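Local coordinates for Yop proteins translocation protein H (Yersinia pestis, PDB 1Z21), which may regulate assembly of the type III secretion injectisome by controlling secretion or polymerisation of the needle-filament subunit, and contributes to virulence, at residues H25-L39 with F66-V80. Sequence-based numbering, arbitrary orientation.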
loop_
_atom_site.group_PDB
_atom_site.type_symbol
_atom_site.label_atom_id
_atom_site.label_comp_id
_atom_site.label_asym_id
_atom_site.label_seq_id
_atom_site.Cartn_x
_atom_site.Cartn_y
_atom_site.Cartn_z
ATOM N N HIS A 25 7.217 -12.358 3.407
ATOM C CA HIS A 25 7.188 -11.173 2.552
ATOM C C HIS A 25 6.857 -11.461 1.105
ATOM O O HIS A 25 6.473 -10.557 0.374
ATOM C CB HIS A 25 8.520 -10.435 2.611
ATOM C CG HIS A 25 8.864 -9.949 3.976
ATOM N ND1 HIS A 25 7.907 -9.562 4.884
ATOM C CD2 HIS A 25 10.057 -9.796 4.592
ATOM C CE1 HIS A 25 8.498 -9.187 6.003
ATOM N NE2 HIS A 25 9.801 -9.325 5.854
ATOM N N ALA A 26 7.043 -12.700 0.667
ATOM C CA ALA A 26 6.672 -13.062 -0.691
ATOM C C ALA A 26 5.160 -13.005 -0.829
ATOM O O ALA A 26 4.642 -12.533 -1.832
ATOM C CB ALA A 26 7.206 -14.442 -1.046
ATOM N N VAL A 27 4.450 -13.434 0.212
ATOM C CA VAL A 27 2.999 -13.378 0.217
ATOM C C VAL A 27 2.555 -11.920 0.258
ATOM O O VAL A 27 1.654 -11.510 -0.462
ATOM C CB VAL A 27 2.412 -14.159 1.405
ATOM C CG1 VAL A 27 0.908 -13.984 1.464
ATOM C CG2 VAL A 27 2.773 -15.651 1.286
ATOM N N LEU A 28 3.206 -11.136 1.106
ATOM C CA LEU A 28 2.881 -9.721 1.204
ATOM C C LEU A 28 3.177 -8.979 -0.109
ATOM O O LEU A 28 2.450 -8.065 -0.482
ATOM C CB LEU A 28 3.626 -9.097 2.381
ATOM C CG LEU A 28 3.235 -7.663 2.750
ATOM C CD1 LEU A 28 1.768 -7.551 3.110
ATOM C CD2 LEU A 28 4.103 -7.201 3.899
ATOM N N GLU A 29 4.215 -9.391 -0.826
ATOM C CA GLU A 29 4.524 -8.793 -2.125
ATOM C C GLU A 29 3.419 -9.082 -3.147
ATOM O O GLU A 29 3.009 -8.204 -3.912
ATOM C CB GLU A 29 5.890 -9.287 -2.621
ATOM C CG GLU A 29 6.231 -8.920 -4.058
ATOM C CD GLU A 29 6.322 -7.427 -4.288
ATOM O OE1 GLU A 29 6.463 -6.664 -3.301
ATOM O OE2 GLU A 29 6.246 -7.022 -5.459
ATOM N N VAL A 30 2.905 -10.306 -3.164
ATOM C CA VAL A 30 1.727 -10.579 -3.995
ATOM C C VAL A 30 0.555 -9.637 -3.634
ATOM O O VAL A 30 -0.072 -9.021 -4.512
ATOM C CB VAL A 30 1.274 -12.067 -3.892
ATOM C CG1 VAL A 30 0.069 -12.302 -4.782
ATOM C CG2 VAL A 30 2.399 -12.999 -4.293
ATOM N N LEU A 31 0.277 -9.501 -2.337
ATOM C CA LEU A 31 -0.776 -8.593 -1.864
ATOM C C LEU A 31 -0.537 -7.154 -2.318
ATOM O O LEU A 31 -1.476 -6.454 -2.712
ATOM C CB LEU A 31 -0.870 -8.644 -0.343
ATOM C CG LEU A 31 -1.701 -9.811 0.224
ATOM C CD1 LEU A 31 -1.398 -10.085 1.704
ATOM C CD2 LEU A 31 -3.162 -9.546 0.045
ATOM N N ALA A 32 0.718 -6.732 -2.275
ATOM C CA ALA A 32 1.074 -5.337 -2.542
ATOM C C ALA A 32 1.114 -5.018 -4.023
ATOM O O ALA A 32 1.060 -3.861 -4.400
ATOM C CB ALA A 32 2.408 -5.010 -1.920
ATOM N N THR A 33 1.183 -6.051 -4.856
ATOM C CA THR A 33 1.403 -5.866 -6.283
ATOM C C THR A 33 0.356 -4.971 -6.942
ATOM O O THR A 33 0.740 -3.946 -7.488
ATOM C CB THR A 33 1.542 -7.235 -7.003
ATOM O OG1 THR A 33 2.795 -7.820 -6.642
ATOM C CG2 THR A 33 1.618 -7.055 -8.518
ATOM N N PRO A 34 -0.938 -5.311 -6.899
ATOM C CA PRO A 34 -1.947 -4.462 -7.539
ATOM C C PRO A 34 -2.036 -3.069 -6.904
ATOM O O PRO A 34 -2.410 -2.119 -7.593
ATOM C CB PRO A 34 -3.254 -5.239 -7.333
ATOM C CG PRO A 34 -3.002 -6.108 -6.165
ATOM C CD PRO A 34 -1.563 -6.483 -6.261
ATOM N N VAL A 35 -1.682 -2.950 -5.624
ATOM C CA VAL A 35 -1.778 -1.665 -4.942
ATOM C C VAL A 35 -0.686 -0.743 -5.440
ATOM O O VAL A 35 -0.948 0.422 -5.727
ATOM C CB VAL A 35 -1.697 -1.813 -3.418
ATOM C CG1 VAL A 35 -1.966 -0.476 -2.743
ATOM C CG2 VAL A 35 -2.698 -2.875 -2.942
ATOM N N ARG A 36 0.532 -1.270 -5.533
ATOM C CA ARG A 36 1.654 -0.545 -6.102
ATOM C C ARG A 36 1.327 -0.107 -7.525
ATOM O O ARG A 36 1.537 1.048 -7.882
ATOM C CB ARG A 36 2.919 -1.400 -6.085
ATOM C CG ARG A 36 4.167 -0.649 -6.547
ATOM C CD ARG A 36 5.405 -1.494 -6.639
ATOM N NE ARG A 36 5.763 -2.111 -5.357
ATOM C CZ ARG A 36 5.737 -3.418 -5.103
ATOM N NH1 ARG A 36 5.348 -4.296 -6.025
ATOM N NH2 ARG A 36 6.095 -3.850 -3.906
ATOM N N GLU A 37 0.816 -1.022 -8.345
ATOM C CA GLU A 37 0.437 -0.681 -9.728
ATOM C C GLU A 37 -0.556 0.483 -9.774
ATOM O O GLU A 37 -0.399 1.411 -10.574
ATOM C CB GLU A 37 -0.122 -1.906 -10.461
ATOM C CG GLU A 37 0.963 -2.937 -10.748
ATOM C CD GLU A 37 0.455 -4.281 -11.252
ATOM O OE1 GLU A 37 -0.747 -4.608 -11.094
ATOM O OE2 GLU A 37 1.293 -5.027 -11.801
ATOM N N ALA A 38 -1.563 0.450 -8.908
ATOM C CA ALA A 38 -2.579 1.500 -8.890
ATOM C C ALA A 38 -1.992 2.835 -8.412
ATOM O O ALA A 38 -2.361 3.899 -8.911
ATOM C CB ALA A 38 -3.737 1.082 -8.018
ATOM N N LEU A 39 -1.076 2.775 -7.454
ATOM C CA LEU A 39 -0.452 3.986 -6.918
ATOM C C LEU A 39 0.527 4.583 -7.920
ATOM O O LEU A 39 0.616 5.792 -8.064
ATOM C CB LEU A 39 0.254 3.691 -5.591
ATOM C CG LEU A 39 -0.671 3.511 -4.377
ATOM C CD1 LEU A 39 0.112 2.995 -3.190
ATOM C CD2 LEU A 39 -1.388 4.802 -3.993
ATOM N N PHE A 66 -8.687 -1.914 -2.063
ATOM C CA PHE A 66 -8.143 -3.259 -1.857
ATOM C C PHE A 66 -8.384 -3.815 -0.458
ATOM O O PHE A 66 -8.696 -4.994 -0.309
ATOM C CB PHE A 66 -6.646 -3.250 -2.154
ATOM C CG PHE A 66 -6.334 -2.980 -3.589
ATOM C CD1 PHE A 66 -6.417 -4.005 -4.524
ATOM C CD2 PHE A 66 -6.006 -1.706 -4.018
ATOM C CE1 PHE A 66 -6.161 -3.770 -5.856
ATOM C CE2 PHE A 66 -5.741 -1.466 -5.365
ATOM C CZ PHE A 66 -5.822 -2.501 -6.280
ATOM N N ASP A 67 -8.212 -2.983 0.563
ATOM C CA ASP A 67 -8.241 -3.434 1.948
ATOM C C ASP A 67 -8.941 -2.423 2.827
ATOM O O ASP A 67 -8.783 -1.226 2.644
ATOM C CB ASP A 67 -6.817 -3.608 2.489
ATOM C CG ASP A 67 -5.993 -4.555 1.674
ATOM O OD1 ASP A 67 -6.421 -5.722 1.539
ATOM O OD2 ASP A 67 -4.899 -4.238 1.142
ATOM N N SER A 68 -9.659 -2.923 3.818
ATOM C CA SER A 68 -10.284 -2.096 4.838
ATOM C C SER A 68 -9.248 -1.422 5.721
ATOM O O SER A 68 -8.141 -1.936 5.911
ATOM C CB SER A 68 -11.184 -2.962 5.708
ATOM O OG SER A 68 -12.200 -3.524 4.912
ATOM N N PHE A 69 -9.613 -0.267 6.256
ATOM C CA PHE A 69 -8.711 0.508 7.085
ATOM C C PHE A 69 -8.232 -0.328 8.263
ATOM O O PHE A 69 -9.012 -1.083 8.861
ATOM C CB PHE A 69 -9.404 1.767 7.596
ATOM C CG PHE A 69 -8.588 2.548 8.573
ATOM C CD1 PHE A 69 -7.768 3.565 8.139
ATOM C CD2 PHE A 69 -8.641 2.262 9.932
ATOM C CE1 PHE A 69 -7.016 4.298 9.033
ATOM C CE2 PHE A 69 -7.874 2.993 10.836
ATOM C CZ PHE A 69 -7.059 4.004 10.380
ATOM N N GLY A 70 -6.950 -0.181 8.582
ATOM C CA GLY A 70 -6.336 -0.853 9.708
ATOM C C GLY A 70 -4.875 -1.205 9.470
ATOM O O GLY A 70 -4.195 -0.619 8.634
ATOM N N LYS A 71 -4.394 -2.183 10.228
ATOM C CA LYS A 71 -3.007 -2.624 10.152
ATOM C C LYS A 71 -2.628 -3.181 8.776
ATOM O O LYS A 71 -1.451 -3.257 8.460
ATOM C CB LYS A 71 -2.713 -3.666 11.245
ATOM C CG LYS A 71 -3.513 -4.959 11.108
ATOM C CD LYS A 71 -3.244 -5.960 12.247
ATOM C CE LYS A 71 -4.324 -7.034 12.303
ATOM N NZ LYS A 71 -3.759 -8.377 12.642
ATOM N N ARG A 72 -3.610 -3.580 7.969
ATOM C CA ARG A 72 -3.324 -4.012 6.585
ATOM C C ARG A 72 -2.727 -2.889 5.751
ATOM O O ARG A 72 -1.828 -3.114 4.935
ATOM C CB ARG A 72 -4.575 -4.563 5.896
ATOM C CG ARG A 72 -4.968 -5.904 6.442
ATOM C CD ARG A 72 -6.241 -6.480 5.892
ATOM N NE ARG A 72 -6.586 -7.663 6.669
ATOM C CZ ARG A 72 -7.475 -8.561 6.319
ATOM N NH1 ARG A 72 -8.147 -8.441 5.198
ATOM N NH2 ARG A 72 -7.693 -9.599 7.108
ATOM N N TRP A 73 -3.230 -1.671 5.955
ATOM C CA TRP A 73 -2.690 -0.511 5.247
ATOM C C TRP A 73 -1.196 -0.317 5.526
ATOM O O TRP A 73 -0.432 -0.037 4.617
ATOM C CB TRP A 73 -3.461 0.757 5.622
ATOM C CG TRP A 73 -4.803 0.897 4.962
ATOM C CD1 TRP A 73 -5.526 -0.074 4.346
ATOM C CD2 TRP A 73 -5.585 2.091 4.873
ATOM N NE1 TRP A 73 -6.707 0.436 3.867
ATOM C CE2 TRP A 73 -6.762 1.771 4.166
ATOM C CE3 TRP A 73 -5.394 3.411 5.289
ATOM C CZ2 TRP A 73 -7.755 2.716 3.894
ATOM C CZ3 TRP A 73 -6.385 4.344 5.019
ATOM C CH2 TRP A 73 -7.539 3.995 4.329
ATOM N N GLU A 74 -0.791 -0.475 6.784
ATOM C CA GLU A 74 0.597 -0.283 7.189
ATOM C C GLU A 74 1.512 -1.300 6.519
ATOM O O GLU A 74 2.535 -0.940 5.979
ATOM C CB GLU A 74 0.726 -0.381 8.705
ATOM C CG GLU A 74 0.095 0.796 9.435
ATOM C CD GLU A 74 -0.098 0.549 10.918
ATOM O OE1 GLU A 74 0.102 -0.592 11.382
ATOM O OE2 GLU A 74 -0.462 1.512 11.616
ATOM N N ALA A 75 1.105 -2.565 6.517
ATOM C CA ALA A 75 1.888 -3.614 5.858
ATOM C C ALA A 75 1.985 -3.398 4.361
ATOM O O ALA A 75 3.056 -3.531 3.776
ATOM C CB ALA A 75 1.276 -4.975 6.151
ATOM N N ILE A 76 0.856 -3.088 3.733
ATOM C CA ILE A 76 0.819 -2.821 2.308
ATOM C C ILE A 76 1.724 -1.645 1.944
ATOM O O ILE A 76 2.522 -1.750 1.034
ATOM C CB ILE A 76 -0.633 -2.601 1.819
ATOM C CG1 ILE A 76 -1.428 -3.924 1.881
ATOM C CG2 ILE A 76 -0.659 -1.991 0.414
ATOM C CD1 ILE A 76 -1.052 -4.970 0.835
ATOM N N LEU A 77 1.609 -0.539 2.669
ATOM C CA LEU A 77 2.389 0.669 2.385
ATOM C C LEU A 77 3.892 0.393 2.438
ATOM O O LEU A 77 4.624 0.778 1.536
ATOM C CB LEU A 77 2.009 1.816 3.355
ATOM C CG LEU A 77 0.677 2.523 3.044
ATOM C CD1 LEU A 77 0.281 3.436 4.201
ATOM C CD2 LEU A 77 0.773 3.287 1.749
ATOM N N LEU A 78 4.324 -0.297 3.487
ATOM C CA LEU A 78 5.724 -0.664 3.662
ATOM C C LEU A 78 6.178 -1.578 2.524
ATOM O O LEU A 78 7.247 -1.381 1.962
ATOM C CB LEU A 78 5.946 -1.308 5.034
ATOM C CG LEU A 78 5.842 -0.283 6.174
ATOM C CD1 LEU A 78 5.731 -0.928 7.535
ATOM C CD2 LEU A 78 7.014 0.657 6.152
ATOM N N GLN A 79 5.346 -2.535 2.141
ATOM C CA GLN A 79 5.731 -3.443 1.060
ATOM C C GLN A 79 5.764 -2.747 -0.303
ATOM O O GLN A 79 6.647 -3.004 -1.100
ATOM C CB GLN A 79 4.836 -4.683 1.040
ATOM C CG GLN A 79 5.291 -5.750 0.021
ATOM C CD GLN A 79 6.663 -6.333 0.335
ATOM O OE1 GLN A 79 7.045 -6.449 1.509
ATOM N NE2 GLN A 79 7.404 -6.716 -0.710
ATOM N N VAL A 80 4.826 -1.846 -0.560
ATOM C CA VAL A 80 4.854 -1.029 -1.767
ATOM C C VAL A 80 6.212 -0.309 -1.889
ATOM O O VAL A 80 6.839 -0.313 -2.953
ATOM C CB VAL A 80 3.677 -0.008 -1.800
ATOM C CG1 VAL A 80 3.882 1.045 -2.873
ATOM C CG2 VAL A 80 2.349 -0.718 -2.034
#
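Q79 and R36 carry the polar part of this contact. Q79 NE2 donates to the anti lone pair of E29 OE1 at 2.8 Å, nearly straight (171°). The carboxylate and amide planes are steeply turned against each other. R36 reaches across with CG anti to the backbone N (chi1 -174°) and a bend at chi3. Its NE meets V80 O at 3.2 Å, on a lone pair in the carbonyl plane. Its NH2 meets Q79 O at 3.0 Å, from above that carbonyl plane. Within its own helix R36 forms a two-pronged salt bridge with E29, seven residues earlier: NH2 to the syn lone pair of OE1, NH1 to OE2. E29 OE1 thus accepts from both Q79 and R36, which fixes the carboxylate. The CB and CG of Q79 pack on A32 CB and L28 CG, a knob among H25, L28, E29 and A32. V80 is the next knob, set among A32, V35, R36 and L39. Segments 25-39 and 71-80 cross at -80°, a near-perpendicular helix-helix packing in the five-helix core domain of YopR. Deeper in, I76 CD1 lies 3.9 Å from L31 CB, and I76 CG2 lies 3.7 Å from V35 CG1. The other V35 methyl, CG2, makes a CH-pi contact over one face of F66, 3.9 Å from the ring centroid. P34 CB touches F66 CE1 at 3.6 Å. Behind this layer L31 rests on L13 and W14 of helix 6-19, and V35 on L63 of helix 52-66.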